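Local atomic coordinates of uncharacterized RmlC-like cupin (Ralstonia eutropha JMP134, PDB entry 3EBR), a protein that is of unknown function but carries a ChrR-like cupin domain, a fold whose members commonly hold a metal ion or small ligand inside a beta barrel. Residues 14-20 / 31-35; 55-61 / 92-98; 63-69 / 84-90. All blocks are in the same frame, centred on the assembly; numbering follows the deposited sequence.

Contact 1: residues 14-20 / 31-35; sequences GNDTPWM and VKYFK
Lys32 reaches out between Gly14, Thr17 and Trp19 and has more surface buried here than any other residue. Its CG stands anti to the backbone N (chi1 179°), and after two extended steps the chain bends at chi3, which carries the ammonium group to the carbonyl of Gly14. NZ gives a hydrogen bond to Gly14 O at 2.7 Å, coming from above the carbonyl plane instead of along a lone pair. At that bend the methylene CE lies over one face of the Trp19 indole, 3.4 Å from the centroid of the five-membered ring, a CH-pi contact in which the two side chains cross at about a right angle. NZ is also close to Trp19 NE1, but both are donors and no bond joins them. Further down, Lys32 CG meets Thr17 CG2 at 3.5 Å.

The strand carrying Lys32 belongs to the six-stranded antiparallel sheet of the cupin barrel, and residues 14-20 run from a loop into that sheet's first strand. Met20, a selenomethionine, and Val31 form an antiparallel hydrogen-bonded pair: Met20 N binds Val31 O at 2.9 Å and Val31 N binds Met20 O at 2.8 Å. Their side chains lie side by side, CG of Met20 3.7 Å from CG1 of Val31; helix 133-146 packs on Met20. The selenium goes on to the edge of the Tyr33 ring, a Met-aromatic contact with SE 3.9 Å from CE2. Where the backbones diverge, Thr17 OG1 donates to Tyr33 O at 2.6 Å, and a water bridges Thr17 OG1, Pro18 O and Tyr33 N. Thr17 CG2 sits over a face of the Phe34 ring, which also packs on Val87 of the second subunit.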
loop_
_atom_site.group_PDB
_atom_site.type_symbol
_atom_site.label_atom_id
_atom_site.label_comp_id
_atom_site.label_asym_id
_atom_site.label_seq_id
_atom_site.Cartn_x
_atom_site.Cartn_y
_atom_site.Cartn_z
ATOM N N GLY A 14 -15.652 14.545 13.100
ATOM C CA GLY A 14 -15.220 14.177 14.455
ATOM C C GLY A 14 -16.305 13.711 15.420
ATOM O O GLY A 14 -16.091 12.763 16.170
ATOM N N ASN A 15 -17.475 14.343 15.351
ATOM C CA ASN A 15 -18.627 13.986 16.219
ATOM C C ASN A 15 -19.709 13.096 15.500
ATOM O O ASN A 15 -20.883 13.152 15.860
ATOM C CB ASN A 15 -19.172 15.232 17.011
ATOM C CG ASN A 15 -19.351 16.470 16.164
ATOM O OD1 ASN A 15 -19.395 16.399 14.942
ATOM N ND2 ASN A 15 -19.422 17.619 16.817
ATOM N N ASP A 16 -19.293 12.312 14.491
ATOM C CA ASP A 16 -20.139 11.313 13.783
ATOM C C ASP A 16 -19.609 9.864 14.009
ATOM O O ASP A 16 -20.083 8.905 13.381
ATOM C CB ASP A 16 -20.263 11.630 12.285
ATOM C CG ASP A 16 -21.074 12.886 11.999
ATOM O OD1 ASP A 16 -21.840 13.375 12.864
ATOM O OD2 ASP A 16 -20.967 13.367 10.857
ATOM N N THR A 17 -18.634 9.728 14.913
ATOM C CA THR A 17 -18.025 8.477 15.315
ATOM C C THR A 17 -17.690 8.729 16.804
ATOM O O THR A 17 -17.035 9.729 17.120
ATOM C CB THR A 17 -16.825 8.096 14.439
ATOM O OG1 THR A 17 -16.224 6.918 14.983
ATOM C CG2 THR A 17 -15.791 9.212 14.369
ATOM N N PRO A 18 -18.155 7.856 17.724
ATOM C CA PRO A 18 -17.894 8.160 19.137
ATOM C C PRO A 18 -16.504 7.839 19.699
ATOM O O PRO A 18 -15.814 6.950 19.194
ATOM C CB PRO A 18 -18.914 7.260 19.863
ATOM C CG PRO A 18 -19.074 6.104 19.003
ATOM C CD PRO A 18 -18.915 6.593 17.584
ATOM N N TRP A 19 -16.114 8.615 20.723
ATOM C CA TRP A 19 -14.904 8.374 21.489
ATOM C C TRP A 19 -15.337 7.208 22.335
ATOM O O TRP A 19 -16.459 7.224 22.845
ATOM C CB TRP A 19 -14.479 9.505 22.419
ATOM C CG TRP A 19 -13.684 10.587 21.823
ATOM C CD1 TRP A 19 -14.094 11.841 21.507
ATOM C CD2 TRP A 19 -12.290 10.520 21.506
ATOM N NE1 TRP A 19 -13.038 12.572 21.007
ATOM C CE2 TRP A 19 -11.915 11.783 20.996
ATOM C CE3 TRP A 19 -11.316 9.509 21.605
ATOM C CZ2 TRP A 19 -10.606 12.063 20.559
ATOM C CZ3 TRP A 19 -10.011 9.784 21.180
ATOM C CH2 TRP A 19 -9.668 11.056 20.664
HETATM N N MSE A 20 -14.478 6.214 22.500
HETATM C CA MSE A 20 -14.825 5.041 23.295
HETATM C C MSE A 20 -13.612 4.467 24.015
HETATM O O MSE A 20 -12.510 4.546 23.485
HETATM C CB MSE A 20 -15.459 3.984 22.397
HETATM C CG MSE A 20 -14.580 3.483 21.226
HETATM SE SE MSE A 20 -15.487 2.197 20.097
HETATM C CE MSE A 20 -15.846 1.141 21.315
ATOM N N VAL A 31 -10.329 5.736 22.219
ATOM C CA VAL A 31 -10.083 5.555 20.787
ATOM C C VAL A 31 -11.308 6.039 20.012
ATOM O O VAL A 31 -12.415 5.980 20.535
ATOM C CB VAL A 31 -9.770 4.069 20.442
ATOM C CG1 VAL A 31 -10.933 3.151 20.833
ATOM C CG2 VAL A 31 -9.413 3.886 18.953
ATOM N N LYS A 32 -11.098 6.570 18.806
ATOM C CA LYS A 32 -12.175 7.016 17.918
ATOM C C LYS A 32 -11.845 6.398 16.560
ATOM O O LYS A 32 -10.778 6.672 16.021
ATOM C CB LYS A 32 -12.273 8.544 17.854
ATOM C CG LYS A 32 -13.387 9.084 16.911
ATOM C CD LYS A 32 -13.470 10.606 16.836
ATOM C CE LYS A 32 -14.035 11.225 18.096
ATOM N NZ LYS A 32 -14.060 12.721 18.023
ATOM N N TYR A 33 -12.744 5.570 16.024
ATOM C CA TYR A 33 -12.540 4.900 14.731
ATOM C C TYR A 33 -13.116 5.680 13.546
ATOM O O TYR A 33 -14.306 6.006 13.542
ATOM C CB TYR A 33 -13.149 3.488 14.750
ATOM C CG TYR A 33 -12.463 2.580 15.735
ATOM C CD1 TYR A 33 -11.259 1.971 15.401
ATOM C CD2 TYR A 33 -13.003 2.331 17.000
ATOM C CE1 TYR A 33 -10.600 1.146 16.291
ATOM C CE2 TYR A 33 -12.349 1.492 17.900
ATOM C CZ TYR A 33 -11.148 0.905 17.528
ATOM O OH TYR A 33 -10.460 0.098 18.380
ATOM N N PHE A 34 -12.261 5.969 12.560
ATOM C CA PHE A 34 -12.637 6.666 11.318
ATOM C C PHE A 34 -12.730 5.720 10.125
ATOM O O PHE A 34 -13.596 5.908 9.278
ATOM C CB PHE A 34 -11.660 7.799 10.998
ATOM C CG PHE A 34 -11.774 8.965 11.930
ATOM C CD1 PHE A 34 -12.668 9.994 11.657
ATOM C CD2 PHE A 34 -11.012 9.032 13.082
ATOM C CE1 PHE A 34 -12.789 11.078 12.507
ATOM C CE2 PHE A 34 -11.130 10.117 13.943
ATOM C CZ PHE A 34 -12.019 11.143 13.652
ATOM N N LYS A 35 -11.825 4.747 10.028
ATOM C CA LYS A 35 -11.834 3.802 8.929
ATOM C C LYS A 35 -11.301 2.473 9.457
ATOM O O LYS A 35 -10.437 2.479 10.312
ATOM C CB LYS A 35 -10.949 4.333 7.796
ATOM C CG LYS A 35 -11.388 3.966 6.386
ATOM C CD LYS A 35 -12.637 4.795 6.040
ATOM C CE LYS A 35 -13.186 4.511 4.695
ATOM N NZ LYS A 35 -14.509 5.192 4.550
HETATM O O HOH W 1 -15.271 5.095 16.939
#

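Contact 2: residues 55-61 / 92-98; sequences MPRHHHT and ASTRHTP
The His59 imidazole has Thr94 O over one face, offset toward the rim, and Arg95 at its edge. Arg95 NE donates to His59 ND1 at 3.1 Å, with an N-H...N angle of 153° and the donor tilted somewhat from the ring plane; ring and guanidinium planes are 65° apart. His59 CG is anti to its backbone N (chi1 175°), while the Arg95 chain runs extended from CG to NE, bringing NE beside the ring. On the other face of the sheet, the His58 imidazole has His96 O 3.5 Å above its plane, and Pro98 CD approaches the ring obliquely, 3.9 Å from CE1.

Between these rings runs an antiparallel pairing. His58 and His96 exchange two hydrogen bonds, N to O, each 3.0 Å. At one end Met55 N binds Pro98 O at 3.0 Å; at the other, Ser93 and Thr94 both face His60 in a G1 beta bulge. His58 and His60, followed four residues on by Val64, fit the HXH spacing of the first cupin motif, and His96 probably matches the histidine of the second; in metal-binding cupins such histidines are ligands.

Arg57 lies against Thr97, whose OG1 is 3.2 Å from Arg57 CG and is itself hydrogen-bonded to Glu77. The guanidinium of Arg57 passes near that of Arg95, NH1 to NE 4.5 Å, and both have a long, weak ion pair with Asp125, which probably eases their mutual repulsion. His59 NE2 is hydrogen-bonded to Glu117 of the third subunit. With ND1 accepting from Arg95, NE2 is the likely carrier of the ring hydrogen, so His59 would link an arginine of its own chain to a carboxylate across the interface.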
loop_
_atom_site.group_PDB
_atom_site.type_symbol
_atom_site.label_atom_id
_atom_site.label_comp_id
_atom_site.label_asym_id
_atom_site.label_seq_id
_atom_site.Cartn_x
_atom_site.Cartn_y
_atom_site.Cartn_z
HETATM N N MSE A 55 2.416 2.276 28.415
HETATM C CA MSE A 55 1.540 1.287 27.743
HETATM C C MSE A 55 2.279 0.010 27.378
HETATM O O MSE A 55 3.517 0.008 27.390
HETATM C CB MSE A 55 0.818 1.960 26.572
HETATM C CG MSE A 55 -0.450 2.583 27.088
HETATM SE SE MSE A 55 -1.377 3.521 25.800
HETATM C CE MSE A 55 -1.621 2.135 24.266
ATOM N N PRO A 56 1.529 -1.083 27.062
ATOM C CA PRO A 56 2.232 -2.348 26.805
ATOM C C PRO A 56 3.103 -2.359 25.566
ATOM O O PRO A 56 2.827 -1.625 24.619
ATOM C CB PRO A 56 1.085 -3.354 26.629
ATOM C CG PRO A 56 -0.018 -2.550 26.140
ATOM C CD PRO A 56 0.070 -1.274 26.902
ATOM N N ARG A 57 4.169 -3.160 25.625
ATOM C CA ARG A 57 5.077 -3.296 24.512
ATOM C C ARG A 57 4.323 -4.094 23.457
ATOM O O ARG A 57 3.607 -5.048 23.789
ATOM C CB ARG A 57 6.382 -3.990 24.905
ATOM C CG ARG A 57 7.429 -4.015 23.770
ATOM C CD ARG A 57 8.813 -4.365 24.294
ATOM N NE ARG A 57 8.821 -5.659 24.984
ATOM C CZ ARG A 57 9.180 -6.849 24.484
ATOM N NH1 ARG A 57 9.650 -7.008 23.242
ATOM N NH2 ARG A 57 9.101 -7.917 25.278
ATOM N N HIS A 58 4.430 -3.657 22.211
ATOM C CA HIS A 58 3.772 -4.329 21.109
ATOM C C HIS A 58 4.734 -4.507 19.958
ATOM O O HIS A 58 5.639 -3.697 19.784
ATOM C CB HIS A 58 2.528 -3.555 20.624
ATOM C CG HIS A 58 2.814 -2.194 20.051
ATOM N ND1 HIS A 58 2.659 -1.034 20.776
ATOM C CD2 HIS A 58 3.219 -1.810 18.814
ATOM C CE1 HIS A 58 2.961 0.003 20.013
ATOM N NE2 HIS A 58 3.313 -0.442 18.820
ATOM N N HIS A 59 4.530 -5.590 19.217
ATOM C CA HIS A 59 5.255 -5.914 18.008
ATOM C C HIS A 59 4.198 -5.596 16.991
ATOM O O HIS A 59 3.056 -6.034 17.182
ATOM C CB HIS A 59 5.607 -7.387 17.927
ATOM C CG HIS A 59 6.246 -7.798 16.636
ATOM N ND1 HIS A 59 7.606 -7.975 16.499
ATOM C CD2 HIS A 59 5.708 -8.080 15.427
ATOM C CE1 HIS A 59 7.877 -8.349 15.263
ATOM N NE2 HIS A 59 6.744 -8.417 14.592
ATOM N N HIS A 60 4.562 -4.847 15.946
ATOM C CA HIS A 60 3.631 -4.481 14.877
ATOM C C HIS A 60 4.084 -5.091 13.542
ATOM O O HIS A 60 5.252 -4.963 13.169
ATOM C CB HIS A 60 3.468 -2.966 14.783
ATOM C CG HIS A 60 2.452 -2.562 13.772
ATOM N ND1 HIS A 60 1.156 -3.022 13.810
ATOM C CD2 HIS A 60 2.523 -1.726 12.717
ATOM C CE1 HIS A 60 0.482 -2.517 12.798
ATOM N NE2 HIS A 60 1.284 -1.714 12.126
ATOM N N THR A 61 3.145 -5.732 12.833
ATOM C CA THR A 61 3.418 -6.406 11.558
ATOM C C THR A 61 3.578 -5.544 10.294
ATOM O O THR A 61 4.273 -5.973 9.369
ATOM C CB THR A 61 2.311 -7.471 11.306
ATOM O OG1 THR A 61 1.027 -6.840 11.265
ATOM C CG2 THR A 61 2.318 -8.532 12.416
ATOM N N ALA A 92 7.733 -1.884 9.508
ATOM C CA ALA A 92 7.351 -3.301 9.725
ATOM C C ALA A 92 8.224 -4.159 10.672
ATOM O O ALA A 92 9.426 -3.924 10.800
ATOM C CB ALA A 92 7.234 -3.998 8.366
ATOM N N SER A 93 7.557 -5.106 11.346
ATOM C CA SER A 93 8.136 -6.090 12.282
ATOM C C SER A 93 9.112 -5.535 13.331
ATOM O O SER A 93 10.190 -6.073 13.533
ATOM C CB SER A 93 8.792 -7.213 11.460
ATOM O OG SER A 93 7.855 -7.734 10.529
ATOM N N THR A 94 8.712 -4.449 13.977
ATOM C CA THR A 94 9.506 -3.786 15.014
ATOM C C THR A 94 8.700 -3.759 16.315
ATOM O O THR A 94 7.459 -3.805 16.285
ATOM C CB THR A 94 9.928 -2.383 14.565
ATOM O OG1 THR A 94 8.765 -1.628 14.226
ATOM C CG2 THR A 94 10.842 -2.479 13.345
ATOM N N ARG A 95 9.425 -3.678 17.439
ATOM C CA ARG A 95 8.858 -3.686 18.797
ATOM C C ARG A 95 9.014 -2.332 19.480
ATOM O O ARG A 95 10.089 -1.733 19.426
ATOM C CB ARG A 95 9.500 -4.818 19.600
ATOM C CG ARG A 95 9.066 -6.169 19.061
ATOM C CD ARG A 95 9.810 -7.337 19.621
ATOM N NE ARG A 95 9.335 -8.576 18.993
ATOM C CZ ARG A 95 9.863 -9.792 19.165
ATOM N NH1 ARG A 95 10.896 -10.015 19.992
ATOM N NH2 ARG A 95 9.322 -10.820 18.503
ATOM N N HIS A 96 7.931 -1.856 20.101
ATOM C CA HIS A 96 7.886 -0.558 20.775
ATOM C C HIS A 96 7.027 -0.522 22.026
ATOM O O HIS A 96 5.961 -1.134 22.046
ATOM C CB HIS A 96 7.308 0.479 19.830
ATOM C CG HIS A 96 8.179 0.778 18.662
ATOM N ND1 HIS A 96 7.897 0.313 17.399
ATOM C CD2 HIS A 96 9.373 1.413 18.579
ATOM C CE1 HIS A 96 8.856 0.691 16.577
ATOM N NE2 HIS A 96 9.767 1.361 17.265
ATOM N N THR A 97 7.468 0.267 23.014
ATOM C CA THR A 97 6.795 0.467 24.290
ATOM C C THR A 97 6.445 1.959 24.353
ATOM O O THR A 97 7.272 2.767 24.794
ATOM C CB THR A 97 7.686 0.074 25.470
ATOM O OG1 THR A 97 8.077 -1.284 25.319
ATOM C CG2 THR A 97 6.933 0.241 26.787
ATOM N N PRO A 98 5.235 2.341 23.895
ATOM C CA PRO A 98 4.905 3.763 23.932
ATOM C C PRO A 98 4.611 4.219 25.349
ATOM O O PRO A 98 4.127 3.431 26.170
ATOM C CB PRO A 98 3.643 3.851 23.077
ATOM C CG PRO A 98 2.989 2.538 23.264
ATOM C CD PRO A 98 4.112 1.545 23.365
#

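Contact 3: residues 63-69 / 84-90; sequences TVIVYTV and AGSVVYE
Strands 64-70 and 87-90 form one end of the six-stranded antiparallel sheet of the cupin barrel, and the sheet runs on into the second subunit, with which Val87, Val88 and Tyr89 pair. Within the chain the two strands are joined by regular bonds: Val66 and Val88 exchange a pair, N to O, both 2.8 Å and nearly straight, and Glu90 N binds Val64 O at 2.8 Å.

On the face of Val64, Val66, Val88 and Glu90, the glutamate lies side by side with Val64. With CG opposite its own carbonyl carbon (chi1 -48°) and the chain extended beyond it, the carboxylate runs along the valine, Glu90 OE2 3.7 Å from Val64 CB. Val66 CB lies 4.2 Å from Val88 CB, and Trp73 packs on both side chains.

On the other face, Tyr89 and Ile65 cross at a slant, Ile65 CG1 3.6 Å from Tyr89 CE2. Tyr67 takes Val87 CG2 at the edge of its ring and stacks on Phe111 of the second subunit. CE1 of the same ring comes 3.8 Å from Gly85 CA. Gly85 N gives a hydrogen bond to Thr68 O at 2.9 Å, in the carbonyl plane; the residue's backbone angles (phi 92°) would jam a CB against the preceding carbonyl, which calls for glycine.

The carboxylate of Glu90 is thus buried beside Val64 with polar groups near both oxygens, a weak bond from Tyr75 OH to OE2 and His96 ND1 close to OE1, which makes the Glu90 end of this face polar while Val66 and Val88 keep the rest apolar.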
loop_
_atom_site.group_PDB
_atom_site.type_symbol
_atom_site.label_atom_id
_atom_site.label_comp_id
_atom_site.label_asym_id
_atom_site.label_seq_id
_atom_site.Cartn_x
_atom_site.Cartn_y
_atom_site.Cartn_z
ATOM N N THR A 63 3.078 -1.041 8.933
ATOM C CA THR A 63 3.549 0.299 9.260
ATOM C C THR A 63 2.546 1.035 10.125
ATOM O O THR A 63 1.404 0.590 10.283
ATOM C CB THR A 63 3.782 1.109 7.986
ATOM O OG1 THR A 63 2.567 1.153 7.240
ATOM C CG2 THR A 63 4.862 0.468 7.134
ATOM N N VAL A 64 3.004 2.139 10.712
ATOM C CA VAL A 64 2.188 3.021 11.526
ATOM C C VAL A 64 2.656 4.456 11.275
ATOM O O VAL A 64 3.843 4.727 11.417
ATOM C CB VAL A 64 2.286 2.763 13.045
ATOM C CG1 VAL A 64 1.351 3.712 13.801
ATOM C CG2 VAL A 64 1.929 1.352 13.391
ATOM N N ILE A 65 1.753 5.335 10.845
ATOM C CA ILE A 65 2.037 6.747 10.650
ATOM C C ILE A 65 1.342 7.412 11.839
ATOM O O ILE A 65 0.140 7.211 12.009
ATOM C CB ILE A 65 1.461 7.295 9.358
ATOM C CG1 ILE A 65 2.120 6.625 8.142
ATOM C CG2 ILE A 65 1.649 8.824 9.298
ATOM C CD1 ILE A 65 1.509 7.017 6.819
ATOM N N VAL A 66 2.077 8.154 12.667
ATOM C CA VAL A 66 1.505 8.830 13.823
ATOM C C VAL A 66 1.740 10.337 13.756
ATOM O O VAL A 66 2.890 10.760 13.694
ATOM C CB VAL A 66 2.103 8.338 15.166
ATOM C CG1 VAL A 66 1.408 9.041 16.312
ATOM C CG2 VAL A 66 1.972 6.835 15.333
ATOM N N TYR A 67 0.651 11.117 13.725
ATOM C CA TYR A 67 0.680 12.571 13.770
ATOM C C TYR A 67 0.174 12.943 15.175
ATOM O O TYR A 67 -0.964 12.621 15.529
ATOM C CB TYR A 67 -0.179 13.226 12.699
ATOM C CG TYR A 67 -0.268 14.722 12.897
ATOM C CD1 TYR A 67 0.812 15.542 12.602
ATOM C CD2 TYR A 67 -1.422 15.314 13.411
ATOM C CE1 TYR A 67 0.749 16.929 12.804
ATOM C CE2 TYR A 67 -1.493 16.698 13.623
ATOM C CZ TYR A 67 -0.408 17.495 13.306
ATOM O OH TYR A 67 -0.483 18.845 13.500
ATOM N N THR A 68 0.999 13.643 15.946
ATOM C CA THR A 68 0.658 14.038 17.313
ATOM C C THR A 68 -0.151 15.331 17.292
ATOM O O THR A 68 0.370 16.394 16.936
ATOM C CB THR A 68 1.932 14.205 18.141
ATOM O OG1 THR A 68 2.697 12.998 18.040
ATOM C CG2 THR A 68 1.612 14.516 19.606
ATOM N N VAL A 69 -1.425 15.227 17.672
ATOM C CA VAL A 69 -2.342 16.375 17.681
ATOM C C VAL A 69 -1.984 17.238 18.891
ATOM O O VAL A 69 -1.880 18.460 18.760
ATOM C CB VAL A 69 -3.811 15.929 17.644
ATOM C CG1 VAL A 69 -4.728 17.124 17.629
ATOM C CG2 VAL A 69 -4.057 15.087 16.399
ATOM N N ALA A 84 3.703 17.737 19.810
ATOM C CA ALA A 84 2.545 18.125 19.001
ATOM C C ALA A 84 3.075 18.744 17.709
ATOM O O ALA A 84 4.020 19.534 17.752
ATOM C CB ALA A 84 1.666 19.102 19.735
ATOM N N GLY A 85 2.508 18.338 16.574
ATOM C CA GLY A 85 2.948 18.801 15.253
ATOM C C GLY A 85 4.011 17.922 14.594
ATOM O O GLY A 85 4.420 18.207 13.463
ATOM N N SER A 86 4.456 16.859 15.277
ATOM C CA SER A 86 5.459 15.943 14.746
ATOM C C SER A 86 4.781 14.789 14.035
ATOM O O SER A 86 3.570 14.596 14.168
ATOM C CB SER A 86 6.330 15.380 15.864
ATOM O OG SER A 86 5.575 14.580 16.747
ATOM N N VAL A 87 5.591 14.052 13.273
ATOM C CA VAL A 87 5.179 12.868 12.532
ATOM C C VAL A 87 6.164 11.746 12.840
ATOM O O VAL A 87 7.369 11.948 12.689
ATOM C CB VAL A 87 5.129 13.080 10.999
ATOM C CG1 VAL A 87 4.843 11.751 10.272
ATOM C CG2 VAL A 87 4.089 14.091 10.645
ATOM N N VAL A 88 5.654 10.611 13.319
ATOM C CA VAL A 88 6.447 9.412 13.600
ATOM C C VAL A 88 6.023 8.352 12.573
ATOM O O VAL A 88 4.832 8.187 12.344
ATOM C CB VAL A 88 6.259 8.877 15.038
ATOM C CG1 VAL A 88 6.975 7.529 15.215
ATOM C CG2 VAL A 88 6.753 9.881 16.058
ATOM N N TYR A 89 6.990 7.668 11.962
ATOM C CA TYR A 89 6.736 6.623 10.974
ATOM C C TYR A 89 7.374 5.320 11.467
ATOM O O TYR A 89 8.590 5.163 11.356
ATOM C CB TYR A 89 7.293 7.029 9.596
ATOM C CG TYR A 89 6.715 6.240 8.407
ATOM C CD1 TYR A 89 7.079 4.898 8.149
ATOM C CD2 TYR A 89 5.827 6.861 7.508
ATOM C CE1 TYR A 89 6.543 4.196 7.053
ATOM C CE2 TYR A 89 5.294 6.169 6.415
ATOM C CZ TYR A 89 5.648 4.837 6.201
ATOM O OH TYR A 89 5.121 4.186 5.112
ATOM N N GLU A 90 6.564 4.425 12.051
ATOM C CA GLU A 90 7.040 3.122 12.515
ATOM C C GLU A 90 7.096 2.169 11.293
ATOM O O GLU A 90 6.152 2.144 10.499
ATOM C CB GLU A 90 6.154 2.462 13.590
ATOM C CG GLU A 90 5.666 3.247 14.830
ATOM C CD GLU A 90 4.972 2.320 15.893
ATOM O OE1 GLU A 90 5.552 1.300 16.307
ATOM O OE2 GLU A 90 3.887 2.667 16.417
#

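Overall arrangement
Contacts 2 and 3 touch, their centres 15 Å apart: His96 ND1 is 2.8 Å from Glu90 OE1, and His58 NE2 3.8 Å from that oxygen. Strand 58-60 leads into 64-70 and strand 87-90 into 94-100, so the chain passes from contact 2 into contact 3 and back. His58, His96 and Glu90 gather where a cupin pocket would lie; bound di(hydroxyethyl)ether, probably from the crystallisation liquor, comes within about 4 Å of the side chains of Pro56 and Glu90 and about 5 Å of that of Val31. Contact 1 shares the six-stranded sheet with contact 3, centres 18 Å apart; its centre lies 23 Å from that of contact 2, across the chain's centre. All reach the second subunit.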